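Local structure of orotidine 5'-phosphate decarboxylase (Pyrococcus horikoshii, 2CZE) at residues M27-W32 with E53-L58; K59-P64 with T86-D91; I164-G169 with V184-Y189; K170-V175 with Y202-G207. The protein probably catalyses the decarboxylation of orotidine 5'-monophosphate to UMP, the last step of de novo UMP synthesis, as a homodimer. All blocks are in the same frame, centred on the assembly; numbering follows the deposited sequence.

Contact 1: residues M27-W32 with E53-L58; sequences MIKVNW and EIIADL. With U5P (uridine-5'-monophosphate), chain C.
Met27 lies alongside Glu53, and its SD rests 3.7 Å from CD1 of Ile55. Ile28 starts the ladder of a parallel strand pair. Its N bonds to Glu53 O, its O takes the N-H of Ile55, and its CB packs on Ile54 CD1. Lys29 is on the other face. Bends in its last two torsions bring Lys29 NZ to Asp57 OD2 at 2.6 Å, on the anti lone pair. Lys29 NZ also bonds to O3' of the bound UMP at 2.8 Å. The salt bridge joins the family's charged active-site network, because Asp57 OD1 pairs with Lys59, the proton donor. Val30 carries the ladder on, to Ile55 O and from Asp57 N. Asn31 OD1 accepts the N-H of Trp32, while ND2 bonds to Asp62 of the second subunit. Trp32 NE1 gives a bent bond (140°) to Leu58 O, 3.0 Å long, and Leu58 CD2 sits over the ring face in a CH-pi contact. With an alanine in place of Trp32, Leu58 would probably lose both its carbonyl's donor and the ring its methyl covers. Strand 27-31 runs between strands 2-5 and 53-60 of the barrel. Helix 42-50 packs on Val30 and Ile54, and helix 64-76 on Ala56 and Leu58.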
# COMPACT_ATOMS: atom_id res chain seq x y z
N MET A 27 -4.43 6.19 20.89
CA MET A 27 -3.35 6.23 19.90
C MET A 27 -3.75 7.10 18.72
O MET A 27 -4.90 7.49 18.60
CB MET A 27 -3.05 4.82 19.35
CG MET A 27 -2.49 3.82 20.34
SD MET A 27 -2.02 2.30 19.43
CE MET A 27 -2.13 1.05 20.74
N ILE A 28 -2.79 7.39 17.86
CA ILE A 28 -3.02 8.15 16.64
C ILE A 28 -2.62 7.25 15.47
O ILE A 28 -1.59 6.57 15.53
CB ILE A 28 -2.16 9.41 16.60
CG1 ILE A 28 -2.63 10.37 17.70
CG2 ILE A 28 -2.20 10.05 15.19
CD1 ILE A 28 -1.76 11.60 17.87
N LYS A 29 -3.42 7.25 14.41
CA LYS A 29 -3.10 6.45 13.24
C LYS A 29 -2.82 7.38 12.07
O LYS A 29 -3.64 8.24 11.74
CB LYS A 29 -4.28 5.52 12.87
CG LYS A 29 -3.97 4.54 11.73
CD LYS A 29 -5.13 3.58 11.44
CE LYS A 29 -6.25 4.25 10.63
NZ LYS A 29 -5.82 4.60 9.23
N VAL A 30 -1.64 7.25 11.46
CA VAL A 30 -1.30 8.08 10.31
C VAL A 30 -1.35 7.19 9.07
O VAL A 30 -1.05 6.00 9.14
CB VAL A 30 0.10 8.75 10.45
CG1 VAL A 30 0.24 9.39 11.84
CG2 VAL A 30 1.20 7.76 10.18
N ASN A 31 -1.73 7.76 7.93
CA ASN A 31 -1.85 6.99 6.69
C ASN A 31 -1.06 7.78 5.64
O ASN A 31 -0.46 8.82 5.95
CB ASN A 31 -3.33 6.87 6.31
CG ASN A 31 -3.64 5.68 5.41
OD1 ASN A 31 -2.88 5.34 4.49
ND2 ASN A 31 -4.80 5.05 5.65
N TRP A 32 -1.05 7.30 4.40
CA TRP A 32 -0.27 7.98 3.36
C TRP A 32 -0.63 9.45 3.11
O TRP A 32 0.24 10.26 2.77
CB TRP A 32 -0.34 7.19 2.04
CG TRP A 32 0.35 5.85 2.13
CD1 TRP A 32 -0.22 4.62 1.94
CD2 TRP A 32 1.74 5.61 2.39
NE1 TRP A 32 0.73 3.63 2.06
CE2 TRP A 32 1.95 4.21 2.34
CE3 TRP A 32 2.84 6.45 2.66
CZ2 TRP A 32 3.20 3.63 2.54
CZ3 TRP A 32 4.09 5.86 2.86
CH2 TRP A 32 4.26 4.47 2.80
N GLU A 53 1.01 6.56 21.42
CA GLU A 53 1.66 5.73 20.41
C GLU A 53 1.11 6.05 19.03
O GLU A 53 -0.04 6.50 18.91
CB GLU A 53 1.46 4.26 20.74
CG GLU A 53 2.32 3.79 21.90
CD GLU A 53 2.22 2.31 22.10
OE1 GLU A 53 1.09 1.83 22.34
OE2 GLU A 53 3.25 1.62 22.01
N ILE A 54 1.92 5.79 18.00
CA ILE A 54 1.51 6.06 16.63
C ILE A 54 1.48 4.80 15.76
O ILE A 54 2.44 4.04 15.72
CB ILE A 54 2.48 7.04 15.92
CG1 ILE A 54 2.69 8.31 16.76
CG2 ILE A 54 1.92 7.37 14.53
CD1 ILE A 54 1.41 9.06 17.12
N ILE A 55 0.36 4.60 15.08
CA ILE A 55 0.21 3.48 14.16
C ILE A 55 0.36 4.04 12.74
O ILE A 55 -0.32 5.01 12.38
CB ILE A 55 -1.21 2.86 14.24
CG1 ILE A 55 -1.46 2.26 15.63
CG2 ILE A 55 -1.37 1.79 13.14
CD1 ILE A 55 -2.94 1.90 15.87
N ALA A 56 1.25 3.44 11.94
CA ALA A 56 1.43 3.88 10.55
C ALA A 56 0.61 2.90 9.73
O ALA A 56 1.00 1.74 9.57
CB ALA A 56 2.90 3.80 10.14
N ASP A 57 -0.54 3.36 9.24
CA ASP A 57 -1.44 2.52 8.45
C ASP A 57 -0.97 2.61 7.00
O ASP A 57 -1.49 3.40 6.22
CB ASP A 57 -2.88 3.03 8.56
CG ASP A 57 -3.91 2.08 7.95
OD1 ASP A 57 -3.50 1.02 7.42
OD2 ASP A 57 -5.12 2.39 8.00
N LEU A 58 0.03 1.81 6.67
CA LEU A 58 0.61 1.84 5.33
C LEU A 58 0.01 0.82 4.40
O LEU A 58 0.17 0.93 3.19
CB LEU A 58 2.13 1.60 5.41
CG LEU A 58 2.94 2.40 6.44
CD1 LEU A 58 4.44 2.03 6.31
CD2 LEU A 58 2.74 3.90 6.20
N1 U5P C . -9.13 1.96 7.07
C2 U5P C . -10.51 1.76 6.89
N3 U5P C . -10.99 0.46 6.67
C4 U5P C . -10.10 -0.62 6.61
C5 U5P C . -8.74 -0.42 6.78
C6 U5P C . -8.26 0.86 7.01
O2 U5P C . -11.30 2.70 6.92
O4 U5P C . -10.54 -1.76 6.44
C1' U5P C . -8.60 3.30 7.41
C2' U5P C . -9.01 4.39 6.42
O2' U5P C . -8.03 4.45 5.38
C3' U5P C . -8.88 5.63 7.30
C4' U5P C . -9.43 5.11 8.63
O3' U5P C . -7.51 6.01 7.45
O4' U5P C . -9.12 3.71 8.69
C5' U5P C . -10.96 5.28 8.66
O5' U5P C . -11.25 6.68 8.66
P U5P C . -12.75 7.26 8.69
O1P U5P C . -12.75 8.67 8.23
O2P U5P C . -13.28 7.08 10.20
O3P U5P C . -13.65 6.31 7.76

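Contact 2: residues K59-P64 with T86-D91; sequences KLADIP and TFVGRD. With U5P (uridine-5'-monophosphate), chain F; U5P (uridine-5'-monophosphate), chain C.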
# COMPACT_ATOMS: atom_id res chain seq x y z
N LYS A 59 -0.67 -0.18 4.96
CA LYS A 59 -1.29 -1.23 4.15
C LYS A 59 -0.21 -1.80 3.26
O LYS A 59 -0.45 -2.02 2.07
CB LYS A 59 -2.41 -0.65 3.28
CG LYS A 59 -3.63 -0.14 4.03
CD LYS A 59 -4.40 -1.29 4.65
CE LYS A 59 -5.75 -0.83 5.14
NZ LYS A 59 -5.60 0.25 6.15
N LEU A 60 0.97 -2.05 3.82
CA LEU A 60 2.07 -2.58 3.02
C LEU A 60 1.62 -3.83 2.29
O LEU A 60 1.01 -4.73 2.88
CB LEU A 60 3.29 -2.87 3.89
CG LEU A 60 3.93 -1.61 4.50
CD1 LEU A 60 5.25 -2.00 5.18
CD2 LEU A 60 4.19 -0.56 3.40
N ALA A 61 1.94 -3.89 1.01
CA ALA A 61 1.51 -4.98 0.16
C ALA A 61 2.44 -5.13 -1.05
O ALA A 61 1.98 -5.23 -2.19
CB ALA A 61 0.08 -4.69 -0.30
N ASP A 62 3.74 -5.16 -0.77
CA ASP A 62 4.74 -5.28 -1.82
C ASP A 62 5.55 -6.55 -1.55
O ASP A 62 5.24 -7.30 -0.63
CB ASP A 62 5.68 -4.07 -1.77
CG ASP A 62 6.17 -3.65 -3.13
OD1 ASP A 62 6.70 -4.50 -3.87
OD2 ASP A 62 6.02 -2.45 -3.46
N ILE A 63 6.60 -6.78 -2.35
CA ILE A 63 7.46 -7.94 -2.16
C ILE A 63 8.26 -7.74 -0.87
O ILE A 63 8.40 -6.61 -0.37
CB ILE A 63 8.44 -8.13 -3.35
CG1 ILE A 63 9.45 -6.98 -3.42
CG2 ILE A 63 7.65 -8.23 -4.67
CD1 ILE A 63 10.56 -7.22 -4.46
N PRO A 64 8.82 -8.82 -0.32
CA PRO A 64 9.59 -8.70 0.92
C PRO A 64 10.66 -7.61 0.93
O PRO A 64 10.72 -6.82 1.87
CB PRO A 64 10.19 -10.10 1.09
CG PRO A 64 9.13 -10.99 0.49
CD PRO A 64 8.74 -10.22 -0.78
N THR A 86 -2.37 -8.99 4.54
CA THR A 86 -2.07 -10.41 4.66
C THR A 86 -2.12 -11.09 3.28
O THR A 86 -1.41 -12.07 3.03
CB THR A 86 -3.09 -11.14 5.58
OG1 THR A 86 -3.15 -10.49 6.86
CG2 THR A 86 -2.67 -12.60 5.78
N PHE A 87 -2.95 -10.55 2.38
CA PHE A 87 -3.11 -11.18 1.07
C PHE A 87 -1.88 -11.31 0.18
O PHE A 87 -1.85 -12.16 -0.71
CB PHE A 87 -4.28 -10.54 0.27
CG PHE A 87 -3.96 -9.20 -0.36
CD1 PHE A 87 -4.40 -8.01 0.23
CD2 PHE A 87 -3.30 -9.14 -1.59
CE1 PHE A 87 -4.18 -6.77 -0.41
CE2 PHE A 87 -3.08 -7.90 -2.23
CZ PHE A 87 -3.52 -6.72 -1.64
N VAL A 88 -0.85 -10.50 0.42
CA VAL A 88 0.36 -10.56 -0.38
C VAL A 88 1.27 -11.72 0.04
O VAL A 88 2.29 -12.00 -0.59
CB VAL A 88 1.10 -9.19 -0.32
CG1 VAL A 88 2.46 -9.27 -0.96
CG2 VAL A 88 0.27 -8.16 -1.07
N GLY A 89 0.88 -12.43 1.11
CA GLY A 89 1.66 -13.58 1.54
C GLY A 89 2.49 -13.43 2.79
O GLY A 89 2.87 -12.33 3.19
N ARG A 90 2.83 -14.58 3.36
CA ARG A 90 3.61 -14.65 4.59
C ARG A 90 4.98 -13.98 4.57
O ARG A 90 5.34 -13.26 5.52
CB ARG A 90 3.78 -16.11 5.01
CG ARG A 90 4.57 -16.31 6.31
CD ARG A 90 4.54 -17.78 6.72
NE ARG A 90 4.23 -17.94 8.14
CZ ARG A 90 5.08 -17.72 9.13
NH1 ARG A 90 6.31 -17.31 8.86
NH2 ARG A 90 4.69 -17.89 10.39
N ASP A 91 5.75 -14.20 3.50
CA ASP A 91 7.08 -13.62 3.43
C ASP A 91 7.09 -12.09 3.49
O ASP A 91 7.97 -11.50 4.12
CB ASP A 91 7.85 -14.11 2.18
CG ASP A 91 7.11 -13.87 0.86
OD1 ASP A 91 7.72 -14.17 -0.21
OD2 ASP A 91 5.94 -13.42 0.88
N1 U5P F . 7.36 -5.07 -7.62
C2 U5P F . 7.87 -6.37 -7.70
N3 U5P F . 7.00 -7.45 -7.89
C4 U5P F . 5.62 -7.23 -7.99
C5 U5P F . 5.11 -5.94 -7.90
C6 U5P F . 5.97 -4.87 -7.71
O2 U5P F . 9.09 -6.56 -7.65
O4 U5P F . 4.87 -8.19 -8.16
C1' U5P F . 8.27 -3.91 -7.55
C2' U5P F . 9.22 -3.96 -6.36
O2' U5P F . 8.59 -3.32 -5.24
C3' U5P F . 10.34 -3.06 -6.88
C4' U5P F . 10.44 -3.52 -8.33
O3' U5P F . 9.94 -1.69 -6.82
O4' U5P F . 9.11 -3.91 -8.72
C5' U5P F . 11.37 -4.73 -8.49
O5' U5P F . 12.72 -4.35 -8.21
P U5P F . 13.93 -5.40 -8.30
O1P U5P F . 13.56 -6.75 -7.83
O2P U5P F . 15.11 -4.72 -7.44
O3P U5P F . 14.42 -5.38 -9.84
N1 U5P C . -9.13 1.96 7.07
C2 U5P C . -10.51 1.76 6.89
N3 U5P C . -10.99 0.46 6.67
C4 U5P C . -10.10 -0.62 6.61
C5 U5P C . -8.74 -0.42 6.78
C6 U5P C . -8.26 0.86 7.01
O2 U5P C . -11.30 2.70 6.92
O4 U5P C . -10.54 -1.76 6.44
C1' U5P C . -8.60 3.30 7.41
C2' U5P C . -9.01 4.39 6.42
O2' U5P C . -8.03 4.45 5.38
C3' U5P C . -8.88 5.63 7.30
C4' U5P C . -9.43 5.11 8.63
O3' U5P C . -7.51 6.01 7.45
O4' U5P C . -9.12 3.71 8.69
C5' U5P C . -10.96 5.28 8.66
O5' U5P C . -11.25 6.68 8.66
P U5P C . -12.75 7.26 8.69
O1P U5P C . -12.75 8.67 8.23
O2P U5P C . -13.28 7.08 10.20
O3P U5P C . -13.65 6.31 7.76
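Ala61 and Val88 meet where two loops of the TIM barrel lie side by side, those following strands 53-60 and 81-84. The touching parts, Ala61 to Pro64 and Phe87 to Asp91, run only 14° apart. The contact between them is van der Waals in kind. Val88 touches the first loop with both methyls. CG2 of Val88 meets Ala61 CB at 3.6 Å. CG1 of Val88 is anti to the backbone N (chi1 171°), which places it 3.4 Å from Asp62 O. The Phe87 ring reaches Ala61 CB more loosely. Farther on, the Pro64 ring presses its CG against the carboxylate carbon CG of Asp91 at 3.5 Å. The polar end of Asp91 is held mainly by Gly112 of the second subunit.

A hydrogen bond shapes the second loop: Gly89 N to Thr86 O at 3.0 Å closes a type I turn. Gly89 itself has a positive phi of 107°, where a side chain would run into the preceding carbonyl oxygen.

Other contacts lead across the dimer, to the UMP bound by the second subunit. Ile63 CG2 packs on its uracil, 3.4 Å from N3. Asp62 OD1 pairs with Lys59, the proton donor, of the second subunit. It also accepts the N-H of Ile63, on its anti lone pair. The ribose O2' of that UMP donates to Asp62 OD1 at 2.6 Å.

Contact 3: residues I164-G169 with V184-Y189; sequences IGAQGG and VGRAIY. With U5P (uridine-5'-monophosphate), chain C.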
# COMPACT_ATOMS: atom_id res chain seq x y z
N ILE A 164 -15.87 3.34 11.77
CA ILE A 164 -16.75 3.89 12.80
C ILE A 164 -17.06 5.35 12.50
O ILE A 164 -16.15 6.15 12.31
CB ILE A 164 -16.09 3.80 14.19
CG1 ILE A 164 -15.69 2.34 14.48
CG2 ILE A 164 -17.04 4.33 15.26
CD1 ILE A 164 -16.85 1.35 14.52
N GLY A 165 -18.34 5.71 12.45
CA GLY A 165 -18.70 7.09 12.19
C GLY A 165 -19.07 7.34 10.73
O GLY A 165 -20.16 6.98 10.28
N ALA A 166 -18.15 7.92 9.98
CA ALA A 166 -18.38 8.23 8.57
C ALA A 166 -18.87 7.01 7.77
O ALA A 166 -19.83 7.11 7.01
CB ALA A 166 -17.08 8.77 7.94
N GLN A 167 -18.22 5.87 7.93
CA GLN A 167 -18.65 4.69 7.16
C GLN A 167 -19.91 4.02 7.69
O GLN A 167 -20.38 3.03 7.11
CB GLN A 167 -17.50 3.69 7.08
CG GLN A 167 -16.31 4.24 6.31
CD GLN A 167 -15.14 3.29 6.31
OE1 GLN A 167 -15.26 2.14 5.86
NE2 GLN A 167 -14.01 3.74 6.84
N GLY A 168 -20.44 4.52 8.80
CA GLY A 168 -21.68 3.97 9.34
C GLY A 168 -21.59 3.07 10.56
O GLY A 168 -22.61 2.83 11.21
N GLY A 169 -20.40 2.57 10.87
CA GLY A 169 -20.27 1.70 12.04
C GLY A 169 -20.48 2.42 13.37
O GLY A 169 -20.12 3.59 13.53
N VAL A 184 -11.25 6.01 14.48
CA VAL A 184 -12.18 7.04 14.04
C VAL A 184 -11.43 8.15 13.35
O VAL A 184 -10.50 8.72 13.92
CB VAL A 184 -12.97 7.64 15.24
CG1 VAL A 184 -13.96 8.70 14.72
CG2 VAL A 184 -13.75 6.54 15.97
N GLY A 185 -11.85 8.45 12.13
CA GLY A 185 -11.22 9.50 11.36
C GLY A 185 -12.12 10.71 11.16
O GLY A 185 -12.21 11.57 12.04
N ARG A 186 -12.79 10.76 10.00
CA ARG A 186 -13.65 11.89 9.65
C ARG A 186 -14.62 12.36 10.73
O ARG A 186 -14.81 13.58 10.90
CB ARG A 186 -14.40 11.58 8.35
CG ARG A 186 -13.47 11.58 7.11
CD ARG A 186 -14.13 10.95 5.88
NE ARG A 186 -14.13 9.49 5.99
CZ ARG A 186 -14.69 8.68 5.10
NH1 ARG A 186 -15.30 9.17 4.04
NH2 ARG A 186 -14.60 7.37 5.27
N ALA A 187 -15.24 11.43 11.46
CA ALA A 187 -16.20 11.83 12.50
C ALA A 187 -15.55 12.74 13.53
O ALA A 187 -16.23 13.49 14.23
CB ALA A 187 -16.81 10.60 13.19
N ILE A 188 -14.22 12.70 13.63
CA ILE A 188 -13.55 13.59 14.58
C ILE A 188 -12.86 14.73 13.86
O ILE A 188 -13.15 15.90 14.14
CB ILE A 188 -12.53 12.84 15.47
CG1 ILE A 188 -13.28 11.94 16.46
CG2 ILE A 188 -11.66 13.84 16.26
CD1 ILE A 188 -12.39 11.03 17.28
N TYR A 189 -11.98 14.43 12.91
CA TYR A 189 -11.26 15.51 12.24
C TYR A 189 -12.03 16.43 11.30
O TYR A 189 -11.58 17.52 10.98
CB TYR A 189 -9.98 14.97 11.57
CG TYR A 189 -10.13 14.19 10.29
CD1 TYR A 189 -10.49 14.84 9.10
CD2 TYR A 189 -9.85 12.83 10.24
CE1 TYR A 189 -10.57 14.14 7.89
CE2 TYR A 189 -9.93 12.12 9.04
CZ TYR A 189 -10.29 12.78 7.87
OH TYR A 189 -10.34 12.07 6.69
N1 U5P C . -9.13 1.96 7.07
C2 U5P C . -10.51 1.76 6.89
N3 U5P C . -10.99 0.46 6.67
C4 U5P C . -10.10 -0.62 6.61
C5 U5P C . -8.74 -0.42 6.78
C6 U5P C . -8.26 0.86 7.01
O2 U5P C . -11.30 2.70 6.92
O4 U5P C . -10.54 -1.76 6.44
C1' U5P C . -8.60 3.30 7.41
C2' U5P C . -9.01 4.39 6.42
O2' U5P C . -8.03 4.45 5.38
C3' U5P C . -8.88 5.63 7.30
C4' U5P C . -9.43 5.11 8.63
O3' U5P C . -7.51 6.01 7.45
O4' U5P C . -9.12 3.71 8.69
C5' U5P C . -10.96 5.28 8.66
O5' U5P C . -11.25 6.68 8.66
P U5P C . -12.75 7.26 8.69
O1P U5P C . -12.75 8.67 8.23
O2P U5P C . -13.28 7.08 10.20
O3P U5P C . -13.65 6.31 7.76
O HOH W 1 -15.31 8.48 11.07
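Ala166 CB sits over one face of the Arg186 guanidinium, 3.6 Å from NE, and the phosphate of the bound UMP lies at the edge of the same group. Arg186 NE bonds to O1P at 2.8 Å and NH2 to O3P at 2.9 Å, both nearly straight. The backbone N of Arg186 also bonds to O1P, so one residue grips that oxygen twice. Gln167 comes from the other loop. Its NE2 gives one hydrogen to O3P at 2.8 Å and one to the uracil O2 at 2.9 Å. Gly185 N holds O2P. A lysine in place of Arg186 would probably fail to bond both O1P and O3P and leave Ala166 without its flat partner.

A water forms the next layer. The water oxygen donates to O2P of the UMP at 2.6 Å. It also donates to Ile164 O and accepts from Ala166 N and Ala187 N, which ties the two loops together. Ser109 bonds to Gln167 OE1 and so fixes which way the amide faces. Glycines make room: a CB on Gly165 would strike Ala187 CB, and one on Gly185 would strike O1P. Farther from the phosphate, Ile164 CB packs on Val184 CG2.

This is the phosphate-binding site familiar from TIM barrels. It is built from the loop after strand 158-161 and the N-terminal end of the short helix 186-189, with Ile164 resting on helix 171-177 and Val184 on helix 194-206.

Contact 4: residues K170-V175 with Y202-G207; sequences KAKDAV and YDEIRG
Helices 171-177 and 194-206 pack at the protein surface, where Ala171 and Val175 of one flank Ile205 of the other. These helices follow strands 158-161 and 181-184, neighbours in the barrel. Their short segments come within 9.1 Å, axis to axis, at 44°. Ile205 divides its branches between the two partners, which are one helical turn apart. CG1 meets Ala171 CB at 4.0 Å, and CG2 meets Val175 CG2 at 4.0 Å. Ile182 lies beneath all three.

Glu204 adds the polar part. It is fully extended, with all three torsions near 180°, which carries the carboxylate to the first turn of helix 171-177. OE1 accepts the N-H of Lys172 at 2.9 Å, with the donor above the carboxylate plane. OE2 is linked by a water to Ala171 N. The carboxylate is likely to be favoured there by the positive end of the helix dipole. The bent chain of Lys172 reaches the last turn of the partner helix, its CD 3.2 Å from Glu204 O and its CE 4.1 Å from Gly207 CA. Gly207 closes that helix with a Schellman motif. Adjacent helices side by side over the strands form the outer helical layer of a TIM barrel.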
# COMPACT_ATOMS: atom_id res chain seq x y z
N LYS A 170 -21.07 1.73 14.34
CA LYS A 170 -21.32 2.29 15.67
C LYS A 170 -20.23 1.82 16.63
O LYS A 170 -19.89 0.63 16.65
CB LYS A 170 -22.69 1.85 16.18
CG LYS A 170 -23.84 2.38 15.34
CD LYS A 170 -25.19 1.95 15.90
CE LYS A 170 -26.33 2.51 15.07
NZ LYS A 170 -27.64 1.95 15.51
N ALA A 171 -19.68 2.74 17.41
CA ALA A 171 -18.61 2.42 18.35
C ALA A 171 -19.03 1.39 19.39
O ALA A 171 -18.29 0.44 19.67
CB ALA A 171 -18.11 3.69 19.04
N LYS A 172 -20.22 1.57 19.96
CA LYS A 172 -20.72 0.64 20.96
C LYS A 172 -20.83 -0.79 20.43
O LYS A 172 -20.42 -1.75 21.11
CB LYS A 172 -22.09 1.10 21.46
CG LYS A 172 -22.45 0.57 22.85
CD LYS A 172 -21.43 1.06 23.88
CE LYS A 172 -21.87 0.79 25.31
NZ LYS A 172 -22.11 -0.67 25.56
N ASP A 173 -21.38 -0.95 19.23
CA ASP A 173 -21.54 -2.27 18.61
C ASP A 173 -20.19 -2.96 18.39
O ASP A 173 -20.06 -4.17 18.60
CB ASP A 173 -22.24 -2.16 17.26
CG ASP A 173 -23.66 -1.65 17.36
OD1 ASP A 173 -24.31 -1.46 16.30
OD2 ASP A 173 -24.13 -1.44 18.49
N ALA A 174 -19.20 -2.18 17.96
CA ALA A 174 -17.87 -2.75 17.70
C ALA A 174 -17.19 -3.22 18.99
O ALA A 174 -16.56 -4.27 19.00
CB ALA A 174 -17.00 -1.71 16.99
N VAL A 175 -17.29 -2.43 20.05
CA VAL A 175 -16.68 -2.79 21.33
C VAL A 175 -17.34 -4.06 21.88
O VAL A 175 -16.68 -4.96 22.40
CB VAL A 175 -16.85 -1.65 22.37
CG1 VAL A 175 -16.34 -2.12 23.74
CG2 VAL A 175 -16.09 -0.41 21.91
N TYR A 202 -16.29 8.84 23.20
CA TYR A 202 -15.72 8.40 24.47
C TYR A 202 -16.85 8.08 25.46
O TYR A 202 -16.82 7.07 26.18
CB TYR A 202 -14.80 9.51 25.01
CG TYR A 202 -14.53 9.54 26.50
CD1 TYR A 202 -15.35 10.28 27.36
CD2 TYR A 202 -13.42 8.88 27.05
CE1 TYR A 202 -15.06 10.39 28.73
CE2 TYR A 202 -13.13 8.98 28.42
CZ TYR A 202 -13.95 9.74 29.25
OH TYR A 202 -13.67 9.87 30.60
N ASP A 203 -17.88 8.93 25.47
CA ASP A 203 -19.01 8.73 26.36
C ASP A 203 -19.84 7.52 25.93
O ASP A 203 -20.30 6.73 26.77
CB ASP A 203 -19.90 9.97 26.38
CG ASP A 203 -19.33 11.10 27.25
OD1 ASP A 203 -18.43 10.84 28.08
OD2 ASP A 203 -19.80 12.25 27.11
N GLU A 204 -20.02 7.37 24.62
CA GLU A 204 -20.78 6.25 24.08
C GLU A 204 -20.17 4.92 24.51
O GLU A 204 -20.86 4.01 24.95
CB GLU A 204 -20.82 6.31 22.56
CG GLU A 204 -21.42 5.04 21.91
CD GLU A 204 -21.37 5.07 20.39
OE1 GLU A 204 -21.75 4.05 19.76
OE2 GLU A 204 -20.95 6.11 19.82
N ILE A 205 -18.85 4.82 24.38
CA ILE A 205 -18.13 3.61 24.73
C ILE A 205 -18.18 3.34 26.24
O ILE A 205 -18.19 2.19 26.67
CB ILE A 205 -16.67 3.68 24.25
CG1 ILE A 205 -16.63 3.81 22.73
CG2 ILE A 205 -15.90 2.44 24.69
CD1 ILE A 205 -15.23 3.99 22.14
N ARG A 206 -18.21 4.40 27.05
CA ARG A 206 -18.28 4.23 28.50
C ARG A 206 -19.71 3.87 28.91
O ARG A 206 -19.96 3.50 30.05
CB ARG A 206 -17.84 5.50 29.22
CG ARG A 206 -16.34 5.70 29.25
CD ARG A 206 -15.97 7.06 29.83
NE ARG A 206 -16.56 7.28 31.15
CZ ARG A 206 -17.37 8.29 31.43
NH1 ARG A 206 -17.70 9.17 30.49
NH2 ARG A 206 -17.86 8.43 32.66
N GLY A 207 -20.64 4.01 27.97
CA GLY A 207 -22.03 3.67 28.23
C GLY A 207 -22.77 4.67 29.10
O GLY A 207 -23.68 4.31 29.84
O HOH W 2 -20.29 5.58 17.09

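Contact 1 is core: two neighbouring barrel strands joined by a backbone ladder, with a charged pair facing the nucleotide. Contact 2 is also buried, but it joins loops through van der Waals touches and owes part of its cover to the second subunit. The two contacts share strand 53-60. Contact 3 is partly buried and mostly polar, with the phosphate and a water between its loops. Contact 4 is a surface pair of helices, untouched by the second subunit. It meets contact 3 directly, since Ile164 packs on Ala171 and Ala174. Contacts 1 to 3 all reach the same UMP, whereas Ala171 in contact 4 has its side chain about 11 Å from a bound UMP.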